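Local coordinates for protein putative polyketide cyclase (Bacillus cereus, PDB 3K0Z) that is of unknown function but belongs to the SnoaL-like polyketide cyclase family and is probably a lipoprotein with an NTF2-like fold, at residues Ser29-Glu32 / Ala33-Val37; Phe81-Gln84 / Asn85-Ile89; Arg42-Ala45 / Phe46-Thr49. All coordinates share one frame; numbering follows the deposited sequence.

Interaction 1 of 3, residues Ser29-Glu32 / Ala33-Val37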
loop_
_atom_site.group_PDB
_atom_site.type_symbol
_atom_site.label_atom_id
_atom_site.label_comp_id
_atom_site.label_asym_id
_atom_site.label_seq_id
_atom_site.Cartn_x
_atom_site.Cartn_y
_atom_site.Cartn_z
ATOM N N SER A 29 -17.910 14.667 7.023
ATOM C CA SER A 29 -18.523 15.031 8.288
ATOM C C SER A 29 -17.843 14.247 9.405
ATOM O O SER A 29 -17.227 13.188 9.180
ATOM C CB SER A 29 -20.015 14.680 8.294
ATOM O OG SER A 29 -20.147 13.271 8.500
ATOM N N GLN A 30 -17.957 14.752 10.621
ATOM C CA GLN A 30 -17.446 14.009 11.763
ATOM C C GLN A 30 -17.918 12.585 11.791
ATOM O O GLN A 30 -17.141 11.696 12.089
ATOM C CB GLN A 30 -17.907 14.625 13.074
ATOM C CG GLN A 30 -17.058 15.676 13.542
ATOM C CD GLN A 30 -15.712 15.146 13.937
ATOM O OE1 GLN A 30 -14.688 15.516 13.340
ATOM N NE2 GLN A 30 -15.699 14.246 14.932
ATOM N N LYS A 31 -19.210 12.384 11.572
ATOM C CA LYS A 31 -19.779 11.054 11.585
ATOM C C LYS A 31 -19.185 10.219 10.464
ATOM O O LYS A 31 -18.816 9.072 10.699
ATOM C CB LYS A 31 -21.304 11.092 11.475
ATOM C CG LYS A 31 -21.884 9.718 11.124
ATOM C CD LYS A 31 -23.316 9.572 11.378
ATOM C CE LYS A 31 -23.737 8.117 11.370
ATOM N NZ LYS A 31 -23.501 7.447 10.048
ATOM N N GLU A 32 -19.066 10.766 9.255
ATOM C CA GLU A 32 -18.482 9.951 8.142
ATOM C C GLU A 32 -17.041 9.573 8.425
ATOM O O GLU A 32 -16.613 8.427 8.224
ATOM C CB GLU A 32 -18.526 10.702 6.803
ATOM C CG GLU A 32 -19.922 11.039 6.336
ATOM C CD GLU A 32 -19.948 12.007 5.149
ATOM O OE1 GLU A 32 -19.373 13.141 5.217
ATOM O OE2 GLU A 32 -20.584 11.610 4.146
ATOM N N ALA A 33 -16.255 10.527 8.884
ATOM C CA ALA A 33 -14.848 10.233 9.196
ATOM C C ALA A 33 -14.715 9.184 10.319
ATOM O O ALA A 33 -13.872 8.285 10.248
ATOM C CB ALA A 33 -14.085 11.524 9.582
ATOM N N THR A 34 -15.554 9.298 11.330
ATOM C CA THR A 34 -15.488 8.405 12.499
ATOM C C THR A 34 -15.853 6.984 12.110
ATOM O O THR A 34 -15.210 6.038 12.546
ATOM C CB THR A 34 -16.438 8.904 13.596
ATOM O OG1 THR A 34 -16.048 10.214 14.007
ATOM C CG2 THR A 34 -16.432 8.008 14.809
ATOM N N GLU A 35 -16.889 6.814 11.289
ATOM C CA GLU A 35 -17.257 5.448 10.959
ATOM C C GLU A 35 -16.205 4.736 10.049
ATOM O O GLU A 35 -16.014 3.523 10.120
ATOM C CB GLU A 35 -18.679 5.403 10.419
ATOM C CG GLU A 35 -18.813 5.923 9.026
ATOM C CD GLU A 35 -20.250 6.276 8.637
ATOM O OE1 GLU A 35 -21.168 6.088 9.462
ATOM O OE2 GLU A 35 -20.444 6.744 7.473
HETATM N N MSE A 36 -15.502 5.488 9.231
HETATM C CA MSE A 36 -14.416 4.938 8.428
HETATM C C MSE A 36 -13.213 4.583 9.297
HETATM O O MSE A 36 -12.615 3.502 9.136
HETATM C CB MSE A 36 -14.052 5.938 7.324
HETATM C CG MSE A 36 -15.131 6.048 6.311
HETATM SE SE MSE A 36 -14.858 7.535 5.106
HETATM C CE MSE A 36 -13.695 6.636 3.752
ATOM N N VAL A 37 -12.846 5.456 10.230
ATOM C CA VAL A 37 -11.699 5.174 11.122
ATOM C C VAL A 37 -12.024 3.966 12.013
ATOM O O VAL A 37 -11.202 3.074 12.179
ATOM C CB VAL A 37 -11.300 6.413 11.963
ATOM C CG1 VAL A 37 -10.366 6.035 13.059
ATOM C CG2 VAL A 37 -10.668 7.485 11.056
#
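Lys31 and Glu35, one helical turn apart, form a salt bridge in the first turns of the helix. Lys31 NZ donates to Glu35 OE1 over 2.8 Å and meets it on the syn side, 25° out of the carboxylate plane. The lysine chain runs extended until the bend at its last torsion (chi4 -62°) brings NZ to the carboxylate of Glu35, whose CG is set between its own N and carbonyl carbon.

The capping bonds lie on another side of the same turn. Ser29 OG accepts from Glu32 N at 2.8 Å, while Glu32 OE1 accepts from Ser29 N, also at 2.8 Å, through its anti lone pair. This reciprocal pair is a capping box, with Ser29 as N-cap, and it opens helix 30-49, the long helix packed on the curved sheet of this NTF2-like fold.

Among the ordinary i to i+4 bonds, Ala33 N to Ser29 O is the straightest, with an N-H...O angle of 176°. Gln30 O has two donors: Thr34 N at 3.0 Å and Thr34 OG1 at 2.7 Å, from opposite faces of its carbonyl plane. Gln30 NE2 turns instead to Glu9 O.

Met36 is a selenomethionine, and its SE has a polar neighbour in Glu32 O, 3.7 Å away. Its apolar partners include Val102 of strand 93-103, while Ala33 packs on Ile24 of strand 22-24.

Interaction 2 of 3, residues Phe81-Gln84 / Asn85-Ile89; sequences FAAQ and NFRKI
Asn85 rests on Phe81, its neighbour one turn back, and together with Gln84 and Ala83 it forms the centre of this helical contact. The evidence is a CH-pi approach: Asn85 CB lies 4.2 Å from the centroid of the Phe81 ring, above one face and displaced toward its rim. The two side chains run side by side in the same direction, and ring and amide planes are only 19° apart. Both first torsions place CG anti to the backbone N (177° in Phe81), which explains the parallel course; Asn85 CG ends 3.9 Å from Phe81 CZ. The amide nitrogen, Asn85 ND2, is hydrogen-bonded to a sulfonate oxygen of a bound cyclohexylaminoethanesulfonic acid molecule, probably from the crystallisation liquor. Beneath, Asn85 N donates to Phe81 O at 2.8 Å.

Gln84 contributes mainly its carbonyl. Gln84 O takes a weak bond from Lys88 N at 3.4 Å, and Lys88 CG packs 3.3 Å from the same Gln84 O. The Gln84 amide turns back along the helix, NE2 reaching Lys80 O.

Ala83 presents two features to Arg87. NH1 of Arg87 donates to Ala83 O at 3.0 Å; the oxygen lies almost in the guanidinium plane, but the donor sits well off the C=O direction (111°) and tilted out of the carbonyl plane. The Ala83 methyl, CB, lies 3.7 Å from Arg87 NH1, and it also packs on Phe46 of helix 30-49. Arg87 NH2 bonds to Trp47 O, so one guanidinium spans carbonyls of two helices. A positive group set among carbonyl oxygens near the C-terminal end of a helix is probably favourable to the helix dipole.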
loop_
_atom_site.group_PDB
_atom_site.type_symbol
_atom_site.label_atom_id
_atom_site.label_comp_id
_atom_site.label_asym_id
_atom_site.label_seq_id
_atom_site.Cartn_x
_atom_site.Cartn_y
_atom_site.Cartn_z
ATOM N N PHE A 81 -9.836 -17.954 8.132
ATOM C CA PHE A 81 -8.772 -18.890 7.767
ATOM C C PHE A 81 -7.395 -18.304 8.022
ATOM O O PHE A 81 -6.572 -18.922 8.675
ATOM C CB PHE A 81 -8.886 -19.323 6.313
ATOM C CG PHE A 81 -7.761 -20.227 5.871
ATOM C CD1 PHE A 81 -7.795 -21.571 6.168
ATOM C CD2 PHE A 81 -6.657 -19.725 5.183
ATOM C CE1 PHE A 81 -6.740 -22.413 5.785
ATOM C CE2 PHE A 81 -5.607 -20.564 4.810
ATOM C CZ PHE A 81 -5.651 -21.900 5.134
ATOM N N ALA A 82 -7.167 -17.095 7.528
ATOM C CA ALA A 82 -5.877 -16.424 7.594
ATOM C C ALA A 82 -5.385 -16.161 9.021
ATOM O O ALA A 82 -4.183 -16.354 9.324
ATOM C CB ALA A 82 -5.932 -15.069 6.752
ATOM N N ALA A 83 -6.284 -15.708 9.876
ATOM C CA ALA A 83 -5.959 -15.420 11.271
ATOM C C ALA A 83 -5.479 -16.696 11.991
ATOM O O ALA A 83 -4.480 -16.677 12.696
ATOM C CB ALA A 83 -7.169 -14.833 11.984
ATOM N N GLN A 84 -6.190 -17.801 11.799
ATOM C CA GLN A 84 -5.841 -19.063 12.438
ATOM C C GLN A 84 -4.593 -19.670 11.828
ATOM O O GLN A 84 -3.748 -20.194 12.559
ATOM C CB GLN A 84 -6.983 -20.069 12.293
ATOM C CG GLN A 84 -8.239 -19.680 12.992
ATOM C CD GLN A 84 -9.348 -20.677 12.745
ATOM O OE1 GLN A 84 -9.366 -21.730 13.350
ATOM N NE2 GLN A 84 -10.256 -20.351 11.815
ATOM N N ASN A 85 -4.479 -19.575 10.485
ATOM C CA ASN A 85 -3.393 -20.197 9.747
ATOM C C ASN A 85 -2.070 -19.527 10.148
ATOM O O ASN A 85 -1.107 -20.196 10.451
ATOM C CB ASN A 85 -3.666 -20.082 8.236
ATOM C CG ASN A 85 -2.621 -20.787 7.372
ATOM O OD1 ASN A 85 -2.389 -21.986 7.505
ATOM N ND2 ASN A 85 -1.996 -20.029 6.467
ATOM N N PHE A 86 -2.052 -18.201 10.199
ATOM C CA PHE A 86 -0.855 -17.491 10.598
ATOM C C PHE A 86 -0.347 -17.905 12.002
ATOM O O PHE A 86 0.845 -18.154 12.195
ATOM C CB PHE A 86 -1.111 -15.991 10.548
ATOM C CG PHE A 86 0.145 -15.187 10.562
ATOM C CD1 PHE A 86 0.727 -14.796 11.756
ATOM C CD2 PHE A 86 0.768 -14.867 9.384
ATOM C CE1 PHE A 86 1.907 -14.056 11.756
ATOM C CE2 PHE A 86 1.916 -14.123 9.381
ATOM C CZ PHE A 86 2.483 -13.710 10.569
ATOM N N ARG A 87 -1.248 -18.023 12.961
ATOM C CA ARG A 87 -0.879 -18.359 14.347
ATOM C C ARG A 87 -0.347 -19.761 14.565
ATOM O O ARG A 87 0.282 -20.029 15.574
ATOM C CB ARG A 87 -2.050 -18.077 15.264
ATOM C CG ARG A 87 -2.199 -16.598 15.557
ATOM C CD ARG A 87 -3.668 -16.157 16.042
ATOM N NE ARG A 87 -3.657 -14.697 16.280
ATOM C CZ ARG A 87 -3.863 -13.755 15.373
ATOM N NH1 ARG A 87 -4.216 -14.044 14.119
ATOM N NH2 ARG A 87 -3.774 -12.491 15.751
ATOM N N LYS A 88 -0.549 -20.650 13.597
ATOM C CA LYS A 88 0.058 -21.963 13.646
ATOM C C LYS A 88 1.610 -21.937 13.527
ATOM O O LYS A 88 2.282 -22.846 14.020
ATOM C CB LYS A 88 -0.553 -22.829 12.535
ATOM C CG LYS A 88 -2.060 -23.081 12.746
ATOM C CD LYS A 88 -2.633 -24.004 11.672
ATOM C CE LYS A 88 -4.174 -24.029 11.686
ATOM N NZ LYS A 88 -4.682 -24.868 10.528
ATOM N N ILE A 89 2.148 -20.929 12.840
ATOM C CA ILE A 89 3.586 -20.732 12.687
ATOM C C ILE A 89 4.137 -19.603 13.573
ATOM O O ILE A 89 5.224 -19.748 14.125
ATOM C CB ILE A 89 3.990 -20.368 11.246
ATOM C CG1 ILE A 89 3.310 -21.266 10.212
ATOM C CG2 ILE A 89 5.538 -20.542 11.085
ATOM C CD1 ILE A 89 3.784 -22.737 10.305
#

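Interaction 3 of 3, residues Arg42-Ala45 / Phe46-Thr49; sequences RFYA and FWDT
Trp47 meets Phe43 and Tyr44 through the pyrrole side of its indole, and its atoms can be followed in order. Trp47 CB starts 3.9 Å from Tyr44 O, on a helix whose regular bonds include Trp47 N to Phe43 O. With CG anti to its carbonyl carbon (chi1 -68°), the indole leans back toward the preceding turn. Trp47 CG lies 3.7 Å from Phe43 O, and Trp47 CD1 comes closer to that oxygen, Phe43 O, at 3.2 Å. Trp47 CD1 also approaches Tyr44 CD1 to 3.7 Å, and the Tyr44 ring is turned 34° from the five-membered ring of Trp47, an oblique meeting. NE1 comes next. Trp47 NE1 stands 3.3 Å above the plane of the Phe43 ring, offset toward the rim and nearest to CE2 and CZ of Phe43. The Phe43 ring and the five-membered ring of Trp47 have planes 80° apart, an edge-to-face pair with the indole as the edge. One indole face carries Phe46 CD2. CZ3 of the benzo ring meets Ala82, and the side chain also touches Leu79, both of helix 76-87.

The polar ends around this group have definite partners. Tyr44 OH bonds to Asp128, and Asp48 OD1 to the backbone N of Cys95. At the helix end, Ala45 O takes Thr49 N at 2.8 Å and Thr49 OG1 at 2.7 Å, from opposite faces of its carbonyl plane; the hydroxyl, OG1, also accepts from Lys51 N.

Phe43, Tyr44 and Trp47 thus form an aromatic cluster on one flank of helix 30-49. Phe43 and Tyr44 press against Leu130 of strand 120-133, an arrangement consistent with the NTF2-like alpha+beta fold, in which helices pack on a curved sheet.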
loop_
_atom_site.group_PDB
_atom_site.type_symbol
_atom_site.label_atom_id
_atom_site.label_comp_id
_atom_site.label_asym_id
_atom_site.label_seq_id
_atom_site.Cartn_x
_atom_site.Cartn_y
_atom_site.Cartn_z
ATOM N N ARG A 42 -11.440 -1.729 13.835
ATOM C CA ARG A 42 -11.998 -3.064 14.073
ATOM C C ARG A 42 -11.338 -4.075 13.179
ATOM O O ARG A 42 -11.141 -5.189 13.576
ATOM C CB ARG A 42 -13.503 -3.119 13.822
ATOM C CG ARG A 42 -14.339 -2.379 14.840
ATOM C CD ARG A 42 -15.829 -2.640 14.684
ATOM N NE ARG A 42 -16.634 -1.793 15.583
ATOM C CZ ARG A 42 -17.132 -0.587 15.266
ATOM N NH1 ARG A 42 -16.992 -0.050 14.058
ATOM N NH2 ARG A 42 -17.836 0.075 16.166
ATOM N N PHE A 43 -11.050 -3.698 11.944
ATOM C CA PHE A 43 -10.396 -4.569 11.009
ATOM C C PHE A 43 -8.998 -4.920 11.532
ATOM O O PHE A 43 -8.625 -6.103 11.536
ATOM C CB PHE A 43 -10.321 -3.918 9.606
ATOM C CG PHE A 43 -9.999 -4.887 8.477
ATOM C CD1 PHE A 43 -10.810 -5.991 8.219
ATOM C CD2 PHE A 43 -8.941 -4.635 7.610
ATOM C CE1 PHE A 43 -10.512 -6.859 7.153
ATOM C CE2 PHE A 43 -8.695 -5.485 6.514
ATOM C CZ PHE A 43 -9.473 -6.579 6.306
ATOM N N TYR A 44 -8.224 -3.937 11.991
ATOM C CA TYR A 44 -6.889 -4.276 12.537
ATOM C C TYR A 44 -6.948 -4.885 13.957
ATOM O O TYR A 44 -6.039 -5.637 14.312
ATOM C CB TYR A 44 -5.840 -3.162 12.329
ATOM C CG TYR A 44 -5.795 -2.900 10.845
ATOM C CD1 TYR A 44 -5.282 -3.855 9.974
ATOM C CD2 TYR A 44 -6.398 -1.780 10.307
ATOM C CE1 TYR A 44 -5.372 -3.716 8.587
ATOM C CE2 TYR A 44 -6.452 -1.601 8.914
ATOM C CZ TYR A 44 -5.937 -2.580 8.074
ATOM O OH TYR A 44 -6.029 -2.425 6.725
ATOM N N ALA A 45 -7.999 -4.615 14.731
ATOM C CA ALA A 45 -8.258 -5.393 15.976
ATOM C C ALA A 45 -8.426 -6.887 15.652
ATOM O O ALA A 45 -7.919 -7.737 16.365
ATOM C CB ALA A 45 -9.473 -4.869 16.753
ATOM N N PHE A 46 -9.146 -7.192 14.576
ATOM C CA PHE A 46 -9.325 -8.561 14.193
ATOM C C PHE A 46 -7.968 -9.166 13.818
ATOM O O PHE A 46 -7.603 -10.235 14.295
ATOM C CB PHE A 46 -10.301 -8.698 13.039
ATOM C CG PHE A 46 -10.319 -10.076 12.494
ATOM C CD1 PHE A 46 -10.846 -11.120 13.248
ATOM C CD2 PHE A 46 -9.728 -10.359 11.281
ATOM C CE1 PHE A 46 -10.816 -12.433 12.765
ATOM C CE2 PHE A 46 -9.699 -11.651 10.782
ATOM C CZ PHE A 46 -10.229 -12.690 11.522
ATOM N N TRP A 47 -7.207 -8.493 12.966
ATOM C CA TRP A 47 -5.892 -9.041 12.616
ATOM C C TRP A 47 -4.993 -9.161 13.838
ATOM O O TRP A 47 -4.177 -10.088 13.897
ATOM C CB TRP A 47 -5.218 -8.229 11.543
ATOM C CG TRP A 47 -5.922 -8.317 10.192
ATOM C CD1 TRP A 47 -6.472 -7.290 9.492
ATOM C CD2 TRP A 47 -6.153 -9.513 9.399
ATOM N NE1 TRP A 47 -7.014 -7.757 8.317
ATOM C CE2 TRP A 47 -6.852 -9.119 8.248
ATOM C CE3 TRP A 47 -5.819 -10.866 9.557
ATOM C CZ2 TRP A 47 -7.208 -10.023 7.231
ATOM C CZ3 TRP A 47 -6.200 -11.785 8.559
ATOM C CH2 TRP A 47 -6.897 -11.346 7.415
ATOM N N ASP A 48 -5.130 -8.255 14.813
ATOM C CA ASP A 48 -4.295 -8.349 16.013
ATOM C C ASP A 48 -4.731 -9.487 16.940
ATOM O O ASP A 48 -3.889 -10.110 17.576
ATOM C CB ASP A 48 -4.318 -7.021 16.732
ATOM C CG ASP A 48 -3.330 -6.947 17.909
ATOM O OD1 ASP A 48 -2.134 -7.268 17.773
ATOM O OD2 ASP A 48 -3.771 -6.572 18.987
ATOM N N THR A 49 -6.038 -9.757 17.005
ATOM C CA THR A 49 -6.612 -10.683 17.984
ATOM C C THR A 49 -7.174 -12.010 17.470
ATOM O O THR A 49 -7.205 -13.004 18.219
ATOM C CB THR A 49 -7.735 -9.983 18.769
ATOM O OG1 THR A 49 -8.856 -9.754 17.905
ATOM C CG2 THR A 49 -7.222 -8.657 19.295
#

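Following the chain, interaction 1 begins helix 30-49 and interaction 3 occupies its last two turns; interaction 2 comes later, in the closing turns of helix 76-87. All three are local, so none closes a loop, and they run in series without nesting or crossing. Interactions 1 and 3 share one helix but do not touch, their nearest atoms being about 5 Å apart. Interactions 2 and 3 do touch: Arg87 meets the carbonyl end of helix 30-49, and Ala82 and Ala83 pack against Trp47 and Phe46. Interaction 1 faces strands 22-24 and 93-103, interaction 3 faces strand 120-133, and interaction 2 adds a contact to Ile93, so both helices are tied to the sheet.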